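Putative methyltransferase from antibiotic biosynthesis pathway (Anabaena variabilis ATCC 29413, PDB 3EGE) is probably an S-adenosylmethionine-dependent methyltransferase, possibly acting in antibiotic biosynthesis. Local coordinates at residues L135-F147 and L225-Y239. Numbering follows the deposited sequence.
Sequences LAQRIWLYDYFPF and LLTADLNNGEWIRKY
Asp143 OD2 is gripped by two donors that use different sides of the carboxylate: Tyr239 OH donates to it from the anti side at 2.5 Å, and Arg138 NH2 forms a salt bridge on the syn side at 3.0 Å, its N-H bent to 138°. In the second pair the segments exchange roles: 135-147 supplies the phenol and 225-239 the carboxylate. Tyr144 OH donates to Asp229 OD2 at 2.5 Å, a length that is doubtful in detail, with ring and carboxylate planes 78° apart; Lys238 NZ reaches the same oxygen from above the carboxylate plane, as a salt bridge. Each phenol thus meets an aspartate that also pairs with a cation, an environment that would probably favour the ionised carboxylate. These bonds join the segment that leads into helix 146-153 to helices 216-231 and 234-239, linked by an Asx turn at Asn232, within a mostly helical region beside the Rossmann-like methyltransferase sheet. Trp140, Trp235 and Tyr239 form an aromatic cluster beside these bonds. Trp235 turns its edge to the face of Trp140 in a T-shaped pair, with Trp235 NE1 3.4 Å from Trp140 CE3. The indole N-H of Trp140 itself goes to Trp193 O. Trp140 CB lies over the Tyr239 face, 3.4 Å from the ring centroid, and chi1 of 66°, with CG between the backbone N and the carbonyl carbon, turns the indole toward Trp235. Leu226 CD1 sits almost on the normal of the Tyr144 ring, while Leu226 CD2 touches Phe145 CE2.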
# COMPACT_ATOMS: atom_id res chain seq x y z
N LEU A 135 2.36 -3.22 -15.13
CA LEU A 135 3.34 -4.32 -14.94
C LEU A 135 2.71 -5.61 -14.42
O LEU A 135 3.41 -6.63 -14.34
CB LEU A 135 4.42 -3.88 -13.96
CG LEU A 135 5.23 -2.63 -14.32
CD1 LEU A 135 6.12 -2.25 -13.14
CD2 LEU A 135 6.01 -2.90 -15.59
N ALA A 136 1.42 -5.56 -14.06
CA ALA A 136 0.71 -6.72 -13.56
C ALA A 136 0.40 -7.75 -14.68
O ALA A 136 0.30 -7.43 -15.89
CB ALA A 136 -0.58 -6.29 -12.85
N GLN A 137 0.30 -9.00 -14.25
CA GLN A 137 -0.12 -10.07 -15.11
C GLN A 137 -1.67 -10.07 -15.08
O GLN A 137 -2.29 -9.44 -14.22
CB GLN A 137 0.52 -11.39 -14.69
CG GLN A 137 0.07 -12.04 -13.40
CD GLN A 137 1.01 -13.20 -13.03
OE1 GLN A 137 2.03 -13.00 -12.35
NE2 GLN A 137 0.71 -14.40 -13.53
N ARG A 138 -2.26 -10.71 -16.09
CA ARG A 138 -3.72 -10.84 -16.23
C ARG A 138 -4.36 -11.39 -14.93
O ARG A 138 -3.96 -12.44 -14.47
CB ARG A 138 -4.00 -11.78 -17.41
CG ARG A 138 -5.46 -12.14 -17.67
CD ARG A 138 -6.20 -11.13 -18.51
NE ARG A 138 -7.64 -11.34 -18.39
CZ ARG A 138 -8.32 -12.36 -18.92
NH1 ARG A 138 -7.76 -13.29 -19.68
NH2 ARG A 138 -9.62 -12.42 -18.71
N ILE A 139 -5.30 -10.66 -14.35
CA ILE A 139 -6.01 -11.08 -13.11
C ILE A 139 -7.50 -11.13 -13.43
O ILE A 139 -8.04 -10.18 -13.99
CB ILE A 139 -5.83 -10.06 -11.89
CG1 ILE A 139 -4.38 -9.59 -11.74
CG2 ILE A 139 -6.28 -10.68 -10.57
CD1 ILE A 139 -3.38 -10.76 -11.60
N TRP A 140 -8.14 -12.22 -13.03
CA TRP A 140 -9.60 -12.40 -13.13
C TRP A 140 -10.43 -11.27 -12.49
O TRP A 140 -11.51 -10.96 -12.99
CB TRP A 140 -10.01 -13.74 -12.45
CG TRP A 140 -9.79 -13.75 -10.99
CD1 TRP A 140 -8.65 -14.12 -10.36
CD2 TRP A 140 -10.69 -13.29 -9.98
NE1 TRP A 140 -8.79 -13.94 -9.02
CE2 TRP A 140 -10.02 -13.42 -8.75
CE3 TRP A 140 -12.00 -12.78 -10.00
CZ2 TRP A 140 -10.62 -13.08 -7.53
CZ3 TRP A 140 -12.60 -12.43 -8.79
CH2 TRP A 140 -11.91 -12.57 -7.58
N LEU A 141 -9.93 -10.70 -11.38
CA LEU A 141 -10.61 -9.70 -10.56
C LEU A 141 -11.22 -8.54 -11.35
O LEU A 141 -12.38 -8.15 -11.11
CB LEU A 141 -9.64 -9.14 -9.49
CG LEU A 141 -10.17 -8.17 -8.41
CD1 LEU A 141 -11.39 -8.76 -7.69
CD2 LEU A 141 -9.04 -7.75 -7.41
N TYR A 142 -10.46 -8.05 -12.32
CA TYR A 142 -10.87 -6.88 -13.10
C TYR A 142 -11.92 -7.14 -14.15
O TYR A 142 -12.50 -6.20 -14.68
CB TYR A 142 -9.67 -6.15 -13.68
CG TYR A 142 -8.59 -5.96 -12.64
CD1 TYR A 142 -8.84 -5.30 -11.44
CD2 TYR A 142 -7.30 -6.46 -12.87
CE1 TYR A 142 -7.84 -5.15 -10.47
CE2 TYR A 142 -6.32 -6.32 -11.94
CZ TYR A 142 -6.58 -5.67 -10.75
OH TYR A 142 -5.55 -5.58 -9.86
N ASP A 143 -12.18 -8.41 -14.45
CA ASP A 143 -13.28 -8.78 -15.32
C ASP A 143 -14.65 -8.65 -14.61
O ASP A 143 -15.68 -8.61 -15.26
CB ASP A 143 -13.13 -10.21 -15.78
CG ASP A 143 -11.87 -10.44 -16.53
OD1 ASP A 143 -11.27 -9.47 -17.05
OD2 ASP A 143 -11.51 -11.63 -16.58
N TYR A 144 -14.64 -8.65 -13.27
CA TYR A 144 -15.83 -8.43 -12.46
C TYR A 144 -15.92 -7.03 -11.88
O TYR A 144 -17.03 -6.51 -11.72
CB TYR A 144 -15.91 -9.45 -11.31
CG TYR A 144 -16.02 -10.87 -11.79
CD1 TYR A 144 -17.27 -11.45 -12.06
CD2 TYR A 144 -14.87 -11.64 -11.97
CE1 TYR A 144 -17.36 -12.78 -12.51
CE2 TYR A 144 -14.94 -12.95 -12.40
CZ TYR A 144 -16.19 -13.53 -12.66
OH TYR A 144 -16.22 -14.83 -13.09
N PHE A 145 -14.76 -6.45 -11.54
CA PHE A 145 -14.67 -5.12 -10.90
C PHE A 145 -13.69 -4.21 -11.66
O PHE A 145 -12.59 -3.93 -11.17
CB PHE A 145 -14.28 -5.29 -9.43
CG PHE A 145 -15.22 -6.18 -8.65
CD1 PHE A 145 -16.56 -5.83 -8.50
CD2 PHE A 145 -14.78 -7.38 -8.07
CE1 PHE A 145 -17.45 -6.65 -7.79
CE2 PHE A 145 -15.65 -8.22 -7.37
CZ PHE A 145 -16.99 -7.85 -7.22
N PRO A 146 -14.10 -3.72 -12.85
CA PRO A 146 -13.17 -2.91 -13.72
C PRO A 146 -12.65 -1.62 -13.09
O PRO A 146 -11.54 -1.17 -13.42
CB PRO A 146 -14.00 -2.64 -14.98
CG PRO A 146 -15.42 -2.76 -14.53
CD PRO A 146 -15.42 -3.85 -13.49
N PHE A 147 -13.48 -1.02 -12.23
CA PHE A 147 -13.12 0.19 -11.50
C PHE A 147 -11.82 0.09 -10.72
O PHE A 147 -11.09 1.09 -10.62
CB PHE A 147 -14.27 0.67 -10.61
CG PHE A 147 -14.79 -0.38 -9.68
CD1 PHE A 147 -14.17 -0.61 -8.44
CD2 PHE A 147 -15.92 -1.14 -10.04
CE1 PHE A 147 -14.65 -1.61 -7.58
CE2 PHE A 147 -16.41 -2.12 -9.18
CZ PHE A 147 -15.78 -2.35 -7.95
N LEU A 225 -22.58 -11.20 -10.99
CA LEU A 225 -21.83 -12.01 -11.96
C LEU A 225 -20.81 -12.92 -11.26
O LEU A 225 -20.69 -14.10 -11.59
CB LEU A 225 -21.15 -11.09 -12.98
CG LEU A 225 -20.71 -11.56 -14.36
CD1 LEU A 225 -21.89 -12.08 -15.22
CD2 LEU A 225 -20.02 -10.35 -15.02
N LEU A 226 -20.10 -12.38 -10.27
CA LEU A 226 -19.16 -13.20 -9.48
C LEU A 226 -19.89 -14.35 -8.76
O LEU A 226 -19.45 -15.50 -8.86
CB LEU A 226 -18.35 -12.34 -8.50
CG LEU A 226 -17.23 -13.04 -7.71
CD1 LEU A 226 -16.30 -13.90 -8.63
CD2 LEU A 226 -16.44 -12.02 -6.90
N THR A 227 -21.02 -14.03 -8.12
CA THR A 227 -21.84 -15.01 -7.38
C THR A 227 -22.36 -16.13 -8.30
O THR A 227 -22.28 -17.30 -7.95
CB THR A 227 -23.02 -14.30 -6.66
OG1 THR A 227 -22.51 -13.28 -5.80
CG2 THR A 227 -23.87 -15.28 -5.85
N ALA A 228 -22.87 -15.76 -9.47
CA ALA A 228 -23.34 -16.74 -10.46
C ALA A 228 -22.19 -17.63 -10.93
O ALA A 228 -22.30 -18.85 -10.90
CB ALA A 228 -24.00 -16.04 -11.65
N ASP A 229 -21.08 -17.01 -11.35
CA ASP A 229 -19.90 -17.75 -11.83
C ASP A 229 -19.31 -18.71 -10.80
O ASP A 229 -18.86 -19.80 -11.17
CB ASP A 229 -18.80 -16.81 -12.38
CG ASP A 229 -19.13 -16.23 -13.75
OD1 ASP A 229 -20.17 -16.55 -14.35
OD2 ASP A 229 -18.31 -15.43 -14.25
N LEU A 230 -19.28 -18.29 -9.54
CA LEU A 230 -18.81 -19.15 -8.43
C LEU A 230 -19.76 -20.32 -8.16
O LEU A 230 -19.29 -21.39 -7.78
CB LEU A 230 -18.57 -18.34 -7.14
CG LEU A 230 -17.33 -17.43 -7.15
CD1 LEU A 230 -17.37 -16.40 -6.01
CD2 LEU A 230 -16.01 -18.26 -7.11
N ASN A 231 -21.06 -20.14 -8.37
CA ASN A 231 -22.09 -21.17 -8.11
C ASN A 231 -22.37 -22.16 -9.24
O ASN A 231 -22.96 -23.20 -8.97
CB ASN A 231 -23.41 -20.51 -7.69
CG ASN A 231 -23.34 -19.84 -6.32
OD1 ASN A 231 -22.47 -20.14 -5.50
ND2 ASN A 231 -24.27 -18.93 -6.06
N ASN A 232 -21.98 -21.85 -10.48
CA ASN A 232 -22.24 -22.73 -11.63
C ASN A 232 -20.96 -23.25 -12.29
O ASN A 232 -20.99 -23.63 -13.48
CB ASN A 232 -23.15 -22.00 -12.65
CG ASN A 232 -22.46 -20.82 -13.35
OD1 ASN A 232 -21.26 -20.59 -13.18
ND2 ASN A 232 -23.23 -20.07 -14.15
N GLY A 233 -19.84 -23.22 -11.55
CA GLY A 233 -18.54 -23.65 -12.07
C GLY A 233 -17.87 -22.78 -13.13
O GLY A 233 -16.78 -23.14 -13.57
N GLU A 234 -18.47 -21.65 -13.54
CA GLU A 234 -17.89 -20.79 -14.59
C GLU A 234 -16.57 -20.13 -14.21
O GLU A 234 -15.65 -20.05 -15.06
CB GLU A 234 -18.88 -19.74 -15.13
CG GLU A 234 -19.91 -20.34 -16.07
CD GLU A 234 -19.25 -20.81 -17.36
OE1 GLU A 234 -18.79 -19.95 -18.14
OE2 GLU A 234 -19.14 -22.04 -17.56
N TRP A 235 -16.47 -19.69 -12.96
CA TRP A 235 -15.23 -19.08 -12.45
C TRP A 235 -14.05 -20.08 -12.54
O TRP A 235 -12.96 -19.73 -12.99
CB TRP A 235 -15.39 -18.56 -11.01
CG TRP A 235 -14.21 -17.75 -10.54
CD1 TRP A 235 -14.09 -16.40 -10.59
CD2 TRP A 235 -12.96 -18.23 -9.99
NE1 TRP A 235 -12.89 -16.01 -10.08
CE2 TRP A 235 -12.16 -17.10 -9.72
CE3 TRP A 235 -12.46 -19.51 -9.68
CZ2 TRP A 235 -10.88 -17.20 -9.16
CZ3 TRP A 235 -11.17 -19.60 -9.12
CH2 TRP A 235 -10.40 -18.45 -8.87
N ILE A 236 -14.30 -21.31 -12.09
CA ILE A 236 -13.31 -22.40 -12.11
C ILE A 236 -12.89 -22.72 -13.55
O ILE A 236 -11.70 -22.84 -13.83
CB ILE A 236 -13.83 -23.68 -11.37
CG1 ILE A 236 -13.97 -23.40 -9.87
CG2 ILE A 236 -12.89 -24.88 -11.58
CD1 ILE A 236 -14.82 -24.42 -9.13
N ARG A 237 -13.88 -22.82 -14.44
CA ARG A 237 -13.64 -23.06 -15.87
C ARG A 237 -12.75 -21.96 -16.50
O ARG A 237 -11.77 -22.24 -17.17
CB ARG A 237 -14.99 -23.12 -16.61
CG ARG A 237 -14.92 -23.63 -18.05
CD ARG A 237 -16.25 -23.46 -18.78
NE ARG A 237 -16.56 -22.06 -19.10
CZ ARG A 237 -16.01 -21.35 -20.09
NH1 ARG A 237 -15.03 -21.84 -20.85
NH2 ARG A 237 -16.40 -20.09 -20.27
N LYS A 238 -13.10 -20.71 -16.23
CA LYS A 238 -12.37 -19.55 -16.78
C LYS A 238 -11.05 -19.24 -16.11
O LYS A 238 -10.10 -18.88 -16.79
CB LYS A 238 -13.27 -18.31 -16.72
CG LYS A 238 -14.26 -18.23 -17.88
CD LYS A 238 -15.64 -17.69 -17.53
CE LYS A 238 -15.70 -16.45 -16.75
NZ LYS A 238 -17.13 -16.01 -16.68
N TYR A 239 -11.00 -19.39 -14.79
CA TYR A 239 -9.84 -18.94 -13.99
C TYR A 239 -9.20 -19.91 -12.98
O TYR A 239 -8.20 -19.53 -12.33
CB TYR A 239 -10.29 -17.69 -13.19
CG TYR A 239 -11.01 -16.63 -13.99
CD1 TYR A 239 -10.31 -15.86 -14.95
CD2 TYR A 239 -12.38 -16.38 -13.81
CE1 TYR A 239 -10.96 -14.88 -15.70
CE2 TYR A 239 -13.05 -15.39 -14.58
CZ TYR A 239 -12.33 -14.64 -15.50
OH TYR A 239 -12.95 -13.67 -16.23